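Local coordinates for protein EST1E (Clostridium proteoclasticum, PDB 2WTM) that hydrolyses esters as a promiscuous feruloyl esterase of the alpha/beta-hydrolase family, acting on ferulic acid esters, at residues A[113-118]-A[133-138]; A[179-184]-A[209-214]; A[203-208]-A[218-223]. All blocks are in the same frame, centred on the assembly; numbering follows the deposited sequence.

Contact 1 (A[113-118]-A[133-138]); sequences SVMLAA and PAAMIP
Met115 carries a small, wholly apolar and buried contact in which helix 109-120 meets the loop that leads from strand 125-131 to helix 137-143. Its sulfur does most of the touching: SD lies 3.7 Å from CB of Pro133 and 4.1 Å from CG of the same ring, and the methionine chain crosses the proline at about a right angle. The chain then bends at chi3 (62°), which swings the terminal methyl toward Ala135, where CE comes 4.0 Å from CB. Sulfur and methyl thus reach two residues on a single turn of loop, and no hydrogen bond links the two segments. The loop keeps its shape through its own backbone: Ala134 is the centre of an inverse gamma turn and also begins a type I turn closed by Ile137 N on Ala134 O at 3.1 Å. Ala134 is further tied by backbone hydrogen bonding to Ser108, probably the nucleophile of a Ser-His-Asp triad on the elbow preceding helix 109-120. Around the methionine and its partners, Val185 of helix 181-187 packs on Met115, while helix 205-214 sends Ser208 onto Pro133 and Phe211 onto Ala135.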
loop_
_atom_site.group_PDB
_atom_site.type_symbol
_atom_site.label_atom_id
_atom_site.label_comp_id
_atom_site.label_asym_id
_atom_site.label_seq_id
_atom_site.Cartn_x
_atom_site.Cartn_y
_atom_site.Cartn_z
ATOM N N SER A 113 -3.370 -11.524 -2.738
ATOM C CA SER A 113 -3.624 -10.232 -3.344
ATOM C C SER A 113 -5.111 -10.009 -3.666
ATOM O O SER A 113 -5.686 -8.908 -3.449
ATOM C CB SER A 113 -2.731 -10.082 -4.570
ATOM O OG SER A 113 -1.360 -9.974 -4.214
ATOM N N VAL A 114 -5.767 -11.033 -4.256
ATOM C CA VAL A 114 -7.179 -10.950 -4.459
ATOM C C VAL A 114 -8.077 -10.955 -3.205
ATOM O O VAL A 114 -9.095 -10.256 -3.138
ATOM C CB VAL A 114 -7.673 -11.876 -5.622
ATOM C CG1 VAL A 114 -7.010 -11.534 -6.985
ATOM C CG2 VAL A 114 -7.576 -13.327 -5.289
ATOM N N MET A 115 -7.637 -11.689 -2.181
ATOM C CA MET A 115 -8.316 -11.513 -0.902
ATOM C C MET A 115 -8.359 -10.032 -0.466
ATOM O O MET A 115 -9.358 -9.536 -0.002
ATOM C CB MET A 115 -7.687 -12.381 0.178
ATOM C CG MET A 115 -7.854 -13.904 -0.096
ATOM S SD MET A 115 -6.860 -14.965 0.969
ATOM C CE MET A 115 -7.487 -14.595 2.617
ATOM N N LEU A 116 -7.220 -9.376 -0.571
ATOM C CA LEU A 116 -7.109 -8.005 -0.166
ATOM C C LEU A 116 -7.876 -7.081 -1.092
ATOM O O LEU A 116 -8.670 -6.261 -0.673
ATOM C CB LEU A 116 -5.625 -7.575 -0.100
ATOM C CG LEU A 116 -4.628 -8.424 0.700
ATOM C CD1 LEU A 116 -3.140 -7.919 0.671
ATOM C CD2 LEU A 116 -5.169 -8.449 2.173
ATOM N N ALA A 117 -7.666 -7.220 -2.413
ATOM C CA ALA A 117 -8.258 -6.351 -3.395
ATOM C C ALA A 117 -9.813 -6.559 -3.418
ATOM O O ALA A 117 -10.549 -5.620 -3.600
ATOM C CB ALA A 117 -7.674 -6.608 -4.816
ATOM N N ALA A 118 -10.289 -7.783 -3.309
ATOM C CA ALA A 118 -11.748 -8.055 -3.248
ATOM C C ALA A 118 -12.444 -7.286 -2.121
ATOM O O ALA A 118 -13.514 -6.677 -2.253
ATOM C CB ALA A 118 -12.043 -9.481 -3.173
ATOM N N PRO A 133 -3.904 -19.661 -1.255
ATOM C CA PRO A 133 -3.453 -18.290 -1.023
ATOM C C PRO A 133 -2.345 -18.180 -0.021
ATOM O O PRO A 133 -2.380 -18.882 1.008
ATOM C CB PRO A 133 -4.714 -17.620 -0.526
ATOM C CG PRO A 133 -5.520 -18.699 0.089
ATOM C CD PRO A 133 -5.288 -19.858 -0.764
ATOM N N ALA A 134 -1.338 -17.392 -0.307
ATOM C CA ALA A 134 -0.242 -17.163 0.638
ATOM C C ALA A 134 -0.653 -16.151 1.689
ATOM O O ALA A 134 0.069 -15.153 1.911
ATOM C CB ALA A 134 1.019 -16.686 -0.112
ATOM N N ALA A 135 -1.770 -16.409 2.376
ATOM C CA ALA A 135 -2.403 -15.418 3.238
ATOM C C ALA A 135 -1.638 -15.168 4.536
ATOM O O ALA A 135 -1.918 -14.183 5.249
ATOM C CB ALA A 135 -3.785 -15.861 3.577
ATOM N N MET A 136 -0.696 -16.042 4.860
ATOM C CA MET A 136 0.142 -15.824 6.078
ATOM C C MET A 136 1.359 -14.931 5.798
ATOM O O MET A 136 2.113 -14.629 6.746
ATOM C CB MET A 136 0.591 -17.167 6.706
ATOM C CG MET A 136 -0.510 -18.105 7.084
ATOM S SD MET A 136 -1.507 -17.373 8.338
ATOM C CE MET A 136 -0.281 -17.222 9.617
ATOM N N ILE A 137 1.610 -14.479 4.552
ATOM C CA ILE A 137 2.831 -13.684 4.318
ATOM C C ILE A 137 2.953 -12.533 5.333
ATOM O O ILE A 137 4.026 -12.329 5.863
ATOM C CB ILE A 137 2.958 -13.247 2.842
ATOM C CG1 ILE A 137 3.516 -14.443 2.035
ATOM C CG2 ILE A 137 3.852 -12.015 2.734
ATOM C CD1 ILE A 137 3.547 -14.208 0.575
ATOM N N PRO A 138 1.886 -11.719 5.538
ATOM C CA PRO A 138 2.079 -10.545 6.485
ATOM C C PRO A 138 2.373 -10.973 7.894
ATOM O O PRO A 138 3.325 -10.386 8.479
ATOM C CB PRO A 138 0.798 -9.718 6.313
ATOM C CG PRO A 138 0.329 -10.152 4.871
ATOM C CD PRO A 138 0.615 -11.630 4.785
#

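Contact 2 (A[179-184]-A[209-214]); sequences IRVEDF and VAFSKQ
Phe211 and Gln214, one helical turn apart on helix 205-214, meet Val181 and Glu182 in the first turn of helix 181-187. At the start of segment 209-214, Val209 faces strand 218-223 and packs on Leu220; its carbonyl O accepts a 2.7 Å hydrogen bond from Ser212 OG, a bond internal to the helix. Phe211 is buried, as is Val181 across from it, and the far end of the ring reaches the other helix. CE1 lies 4.0 Å from Val181 CG1, and CZ is 3.7 Å from Glu182 OE2. Both partners approach the ring obliquely, and the carboxylate plane is turned 41° from that of the ring. Ser212, next along, turns to the sheet, touching Cys218 and Leu220. Gln214 closes the segment with a chain extended beyond CG that crosses the glutamate at about a right angle. Its NE2 gives a weak hydrogen bond to the backbone O of Glu182, 3.0 Å long but bent to 128° at the hydrogen, and NE2 also bonds Asp186 OD1, its stronger partner. OE1 rests 3.7 Å from Glu182 CG, on the aliphatic part of that side chain, which bends at chi2; carboxylate and amide planes are only 9° apart. On the same helix, Asp183 makes a long, weak ion pair with Arg180 of the second subunit. The contact therefore grades from apolar packing of Val181 on Phe211 to polar chemistry on its partly exposed side, where one amide nitrogen serves both a backbone carbonyl and a carboxylate, so that Gln214 is held mainly through Asp186, with the bent bond to Glu182 as a lesser tie.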
loop_
_atom_site.group_PDB
_atom_site.type_symbol
_atom_site.label_atom_id
_atom_site.label_comp_id
_atom_site.label_asym_id
_atom_site.label_seq_id
_atom_site.Cartn_x
_atom_site.Cartn_y
_atom_site.Cartn_z
ATOM N N ILE A 179 0.239 -5.185 6.765
ATOM C CA ILE A 179 -1.064 -5.672 6.266
ATOM C C ILE A 179 -1.707 -6.585 7.259
ATOM O O ILE A 179 -1.184 -7.638 7.625
ATOM C CB ILE A 179 -0.911 -6.367 4.917
ATOM C CG1 ILE A 179 -0.474 -5.373 3.871
ATOM C CG2 ILE A 179 -2.239 -6.974 4.391
ATOM C CD1 ILE A 179 -0.020 -5.919 2.594
ATOM N N ARG A 180 -2.923 -6.203 7.690
ATOM C CA ARG A 180 -3.731 -7.048 8.591
ATOM C C ARG A 180 -4.768 -7.860 7.795
ATOM O O ARG A 180 -5.852 -7.398 7.570
ATOM C CB ARG A 180 -4.430 -6.154 9.595
ATOM C CG ARG A 180 -3.505 -5.132 10.268
ATOM C CD ARG A 180 -2.246 -5.672 10.838
ATOM N NE ARG A 180 -2.510 -6.765 11.760
ATOM C CZ ARG A 180 -1.702 -7.124 12.741
ATOM N NH1 ARG A 180 -0.585 -6.446 13.008
ATOM N NH2 ARG A 180 -2.048 -8.165 13.488
ATOM N N VAL A 181 -4.351 -9.030 7.323
ATOM C CA VAL A 181 -5.204 -9.846 6.432
ATOM C C VAL A 181 -6.594 -10.062 6.974
ATOM O O VAL A 181 -7.580 -10.006 6.265
ATOM C CB VAL A 181 -4.497 -11.193 6.054
ATOM C CG1 VAL A 181 -5.353 -12.018 5.149
ATOM C CG2 VAL A 181 -3.170 -10.897 5.371
ATOM N N GLU A 182 -6.640 -10.319 8.275
ATOM C CA GLU A 182 -7.911 -10.629 8.918
ATOM C C GLU A 182 -8.959 -9.547 8.757
ATOM O O GLU A 182 -10.182 -9.853 8.685
ATOM C CB GLU A 182 -7.644 -10.909 10.398
ATOM C CG GLU A 182 -6.930 -12.191 10.742
ATOM C CD GLU A 182 -5.396 -12.195 10.486
ATOM O OE1 GLU A 182 -4.773 -11.091 10.253
ATOM O OE2 GLU A 182 -4.815 -13.321 10.546
ATOM N N ASP A 183 -8.534 -8.285 8.671
ATOM C CA ASP A 183 -9.447 -7.143 8.442
ATOM C C ASP A 183 -10.139 -7.293 7.082
ATOM O O ASP A 183 -11.341 -7.037 6.918
ATOM C CB ASP A 183 -8.726 -5.812 8.475
ATOM C CG ASP A 183 -8.320 -5.385 9.835
ATOM O OD1 ASP A 183 -8.605 -6.102 10.828
ATOM O OD2 ASP A 183 -7.650 -4.342 9.883
ATOM N N PHE A 184 -9.330 -7.646 6.093
ATOM C CA PHE A 184 -9.844 -7.814 4.724
ATOM C C PHE A 184 -10.763 -9.054 4.590
ATOM O O PHE A 184 -11.705 -9.041 3.808
ATOM C CB PHE A 184 -8.689 -7.949 3.674
ATOM C CG PHE A 184 -7.758 -6.769 3.593
ATOM C CD1 PHE A 184 -7.840 -5.910 2.551
ATOM C CD2 PHE A 184 -6.851 -6.473 4.604
ATOM C CE1 PHE A 184 -6.975 -4.832 2.404
ATOM C CE2 PHE A 184 -5.949 -5.418 4.475
ATOM C CZ PHE A 184 -6.031 -4.586 3.377
ATOM N N VAL A 209 -7.607 -23.527 5.977
ATOM C CA VAL A 209 -8.669 -24.004 6.858
ATOM C C VAL A 209 -9.137 -22.889 7.789
ATOM O O VAL A 209 -10.334 -22.640 7.888
ATOM C CB VAL A 209 -8.238 -25.261 7.683
ATOM C CG1 VAL A 209 -9.359 -25.713 8.610
ATOM C CG2 VAL A 209 -7.771 -26.384 6.741
ATOM N N ALA A 210 -8.193 -22.190 8.451
ATOM C CA ALA A 210 -8.548 -21.137 9.379
ATOM C C ALA A 210 -9.258 -19.970 8.695
ATOM O O ALA A 210 -10.341 -19.505 9.130
ATOM C CB ALA A 210 -7.292 -20.647 10.081
ATOM N N PHE A 211 -8.666 -19.450 7.601
ATOM C CA PHE A 211 -9.313 -18.344 6.903
ATOM C C PHE A 211 -10.705 -18.725 6.366
ATOM O O PHE A 211 -11.628 -17.941 6.405
ATOM C CB PHE A 211 -8.420 -17.695 5.811
ATOM C CG PHE A 211 -7.314 -16.860 6.388
ATOM C CD1 PHE A 211 -7.607 -15.718 7.086
ATOM C CD2 PHE A 211 -5.986 -17.236 6.209
ATOM C CE1 PHE A 211 -6.539 -14.927 7.621
ATOM C CE2 PHE A 211 -4.932 -16.495 6.758
ATOM C CZ PHE A 211 -5.218 -15.346 7.456
ATOM N N SER A 212 -10.869 -19.952 5.902
ATOM C CA SER A 212 -12.180 -20.400 5.409
ATOM C C SER A 212 -13.267 -20.326 6.462
ATOM O O SER A 212 -14.431 -20.195 6.133
ATOM C CB SER A 212 -12.134 -21.804 4.832
ATOM O OG SER A 212 -12.051 -22.875 5.813
ATOM N N LYS A 213 -12.890 -20.507 7.716
ATOM C CA LYS A 213 -13.845 -20.418 8.813
ATOM C C LYS A 213 -14.101 -18.978 9.201
ATOM O O LYS A 213 -15.183 -18.661 9.672
ATOM C CB LYS A 213 -13.347 -21.237 10.007
ATOM C CG LYS A 213 -13.224 -22.731 9.658
ATOM C CD LYS A 213 -12.936 -23.609 10.819
ATOM C CE LYS A 213 -12.243 -24.934 10.421
ATOM N NZ LYS A 213 -13.055 -25.808 9.547
ATOM N N GLN A 214 -13.126 -18.084 8.963
ATOM C CA GLN A 214 -13.308 -16.682 9.274
ATOM C C GLN A 214 -14.276 -15.951 8.347
ATOM O O GLN A 214 -15.052 -15.064 8.754
ATOM C CB GLN A 214 -11.964 -15.968 9.273
ATOM C CG GLN A 214 -12.090 -14.623 9.859
ATOM C CD GLN A 214 -10.881 -13.769 9.698
ATOM O OE1 GLN A 214 -9.737 -14.281 9.606
ATOM N NE2 GLN A 214 -11.109 -12.448 9.791
#

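Contact 3 (A[203-208]-A[218-223]); sequences VPYEAS and CKLVTI
Tyr205 of helix 205-214 reaches across to Thr222 and Leu220 on strand 218-223. Its CB points toward the strand, and CG stands anti to the backbone N (chi1 170°), which carries the ring out from the first turn of the helix. Along the ring, CE1 is the first atom to meet the strand, 3.3 Å from Thr222 OG1 and 3.5 Å from its CG2. CZ follows, 3.3 Å from Thr222 OG1 and 4.5 Å from Leu220 CD2. At the tip, OH makes a short 2.5 Å hydrogen bond with Thr222 OG1, in which either hydroxyl could be the donor; OG1 lies at the ring edge, in its plane, and the two side chains cross at about a right angle. Helix and strand are successive elements of the beta-alpha-beta unit formed by strand 192-197, helix 205-214 and strand 218-223, the last strand being the outermost at this end of the alpha/beta-hydrolase sheet. Leu220, two residues before Thr222 on the strand, has its CD2 4.0 Å from Tyr205 OH, and its CD1 lies 4.4 Å from CB of Ser208, a residue one turn after Tyr205. Ser208 OG bonds His196 ND1 on the neighbouring strand, while Val203, just before the helix, binds Asp200 OD1 through its backbone N and touches His228, two residues that with Ser108 probably form the catalytic triad.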
loop_
_atom_site.group_PDB
_atom_site.type_symbol
_atom_site.label_atom_id
_atom_site.label_comp_id
_atom_site.label_asym_id
_atom_site.label_seq_id
_atom_site.Cartn_x
_atom_site.Cartn_y
_atom_site.Cartn_z
ATOM N N VAL A 203 3.088 -23.055 1.157
ATOM C CA VAL A 203 2.228 -22.292 2.082
ATOM C C VAL A 203 1.308 -23.244 2.804
ATOM O O VAL A 203 0.678 -24.131 2.179
ATOM C CB VAL A 203 1.491 -21.104 1.274
ATOM C CG1 VAL A 203 2.521 -20.278 0.517
ATOM C CG2 VAL A 203 0.502 -21.616 0.305
ATOM N N PRO A 204 1.213 -23.112 4.139
ATOM C CA PRO A 204 0.559 -24.108 4.943
ATOM C C PRO A 204 -0.930 -24.225 4.714
ATOM O O PRO A 204 -1.656 -23.224 4.794
ATOM C CB PRO A 204 0.827 -23.599 6.388
ATOM C CG PRO A 204 0.979 -22.160 6.233
ATOM C CD PRO A 204 1.765 -22.030 4.982
ATOM N N TYR A 205 -1.361 -25.452 4.387
ATOM C CA TYR A 205 -2.783 -25.802 4.241
ATOM C C TYR A 205 -3.681 -25.301 5.377
ATOM O O TYR A 205 -4.785 -24.823 5.127
ATOM C CB TYR A 205 -2.917 -27.349 4.097
ATOM C CG TYR A 205 -4.324 -27.895 4.164
ATOM C CD1 TYR A 205 -5.207 -27.713 3.102
ATOM C CD2 TYR A 205 -4.788 -28.620 5.273
ATOM C CE1 TYR A 205 -6.464 -28.161 3.170
ATOM C CE2 TYR A 205 -6.069 -29.088 5.352
ATOM C CZ TYR A 205 -6.906 -28.882 4.315
ATOM O OH TYR A 205 -8.187 -29.357 4.406
ATOM N N GLU A 206 -3.227 -25.424 6.630
ATOM C CA GLU A 206 -4.062 -25.161 7.778
ATOM C C GLU A 206 -4.432 -23.689 7.877
ATOM O O GLU A 206 -5.467 -23.324 8.458
ATOM C CB GLU A 206 -3.390 -25.659 9.083
ATOM C CG GLU A 206 -4.223 -25.435 10.364
ATOM C CD GLU A 206 -5.574 -26.159 10.345
ATOM O OE1 GLU A 206 -5.730 -27.098 9.538
ATOM O OE2 GLU A 206 -6.479 -25.808 11.160
ATOM N N ALA A 207 -3.609 -22.808 7.306
ATOM C CA ALA A 207 -4.018 -21.408 7.299
ATOM C C ALA A 207 -5.260 -21.183 6.452
ATOM O O ALA A 207 -6.148 -20.401 6.780
ATOM C CB ALA A 207 -2.871 -20.506 6.871
ATOM N N SER A 208 -5.377 -21.917 5.363
ATOM C CA SER A 208 -6.582 -21.833 4.565
ATOM C C SER A 208 -7.802 -22.432 5.241
ATOM O O SER A 208 -8.910 -21.971 5.062
ATOM C CB SER A 208 -6.397 -22.530 3.219
ATOM O OG SER A 208 -5.671 -21.728 2.298
ATOM N N CYS A 218 -17.574 -18.865 2.875
ATOM C CA CYS A 218 -16.493 -19.524 2.167
ATOM C C CYS A 218 -16.603 -21.017 2.171
ATOM O O CYS A 218 -16.809 -21.636 3.206
ATOM C CB CYS A 218 -15.148 -19.127 2.787
ATOM S SG CYS A 218 -13.683 -19.919 2.041
ATOM N N LYS A 219 -16.439 -21.614 1.006
ATOM C CA LYS A 219 -16.239 -23.046 0.908
ATOM C C LYS A 219 -14.792 -23.385 0.673
ATOM O O LYS A 219 -14.138 -22.771 -0.194
ATOM C CB LYS A 219 -17.086 -23.602 -0.255
ATOM C CG LYS A 219 -16.857 -25.046 -0.569
ATOM C CD LYS A 219 -17.675 -25.415 -1.789
ATOM C CE LYS A 219 -17.750 -26.900 -2.004
ATOM N NZ LYS A 219 -18.169 -27.049 -3.429
ATOM N N LEU A 220 -14.288 -24.343 1.445
ATOM C CA LEU A 220 -12.933 -24.830 1.278
ATOM C C LEU A 220 -12.940 -26.139 0.522
ATOM O O LEU A 220 -13.567 -27.100 0.970
ATOM C CB LEU A 220 -12.249 -25.060 2.607
ATOM C CG LEU A 220 -10.859 -25.689 2.558
ATOM C CD1 LEU A 220 -9.877 -24.778 1.812
ATOM C CD2 LEU A 220 -10.365 -26.035 3.933
ATOM N N VAL A 221 -12.244 -26.176 -0.591
ATOM C CA VAL A 221 -11.980 -27.412 -1.294
ATOM C C VAL A 221 -10.552 -27.871 -1.120
ATOM O O VAL A 221 -9.628 -27.226 -1.517
ATOM C CB VAL A 221 -12.350 -27.344 -2.764
ATOM C CG1 VAL A 221 -11.947 -28.618 -3.457
ATOM C CG2 VAL A 221 -13.846 -27.181 -2.891
ATOM N N THR A 222 -10.361 -29.034 -0.465
ATOM C CA THR A 222 -9.080 -29.566 -0.182
ATOM C C THR A 222 -8.718 -30.498 -1.310
ATOM O O THR A 222 -9.579 -31.291 -1.749
ATOM C CB THR A 222 -9.085 -30.329 1.157
ATOM O OG1 THR A 222 -9.414 -29.381 2.174
ATOM C CG2 THR A 222 -7.727 -30.958 1.446
ATOM N N ILE A 223 -7.502 -30.366 -1.827
ATOM C CA ILE A 223 -7.050 -31.338 -2.839
ATOM C C ILE A 223 -6.162 -32.379 -2.113
ATOM O O ILE A 223 -5.008 -32.103 -1.764
ATOM C CB ILE A 223 -6.302 -30.695 -4.022
ATOM C CG1 ILE A 223 -6.972 -29.383 -4.505
ATOM C CG2 ILE A 223 -6.148 -31.671 -5.153
ATOM C CD1 ILE A 223 -8.339 -29.572 -5.136
#

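In the fold
Contact 1 is the buried one, its centre about 7 Å from the centre of the chain; the centres of contacts 2 and 3, both partly buried, lie about 15 Å from it. Chemistry follows place: contact 1 has no hydrogen bond, contact 2 adds a weak amide-to-carbonyl bond toward the surface, and contact 3 sets a hydroxyl pair beside leucine packing. Helix 205-214 serves both outer contacts, facing helix 181-187 in one and the edge strand 218-223 in the other. The loop of contact 1 meets both: Ala135 O lies 3.5 Å from Val181 CG2 of contact 2, and Met136 CG 3.4 Å from Ala207 CB of contact 3.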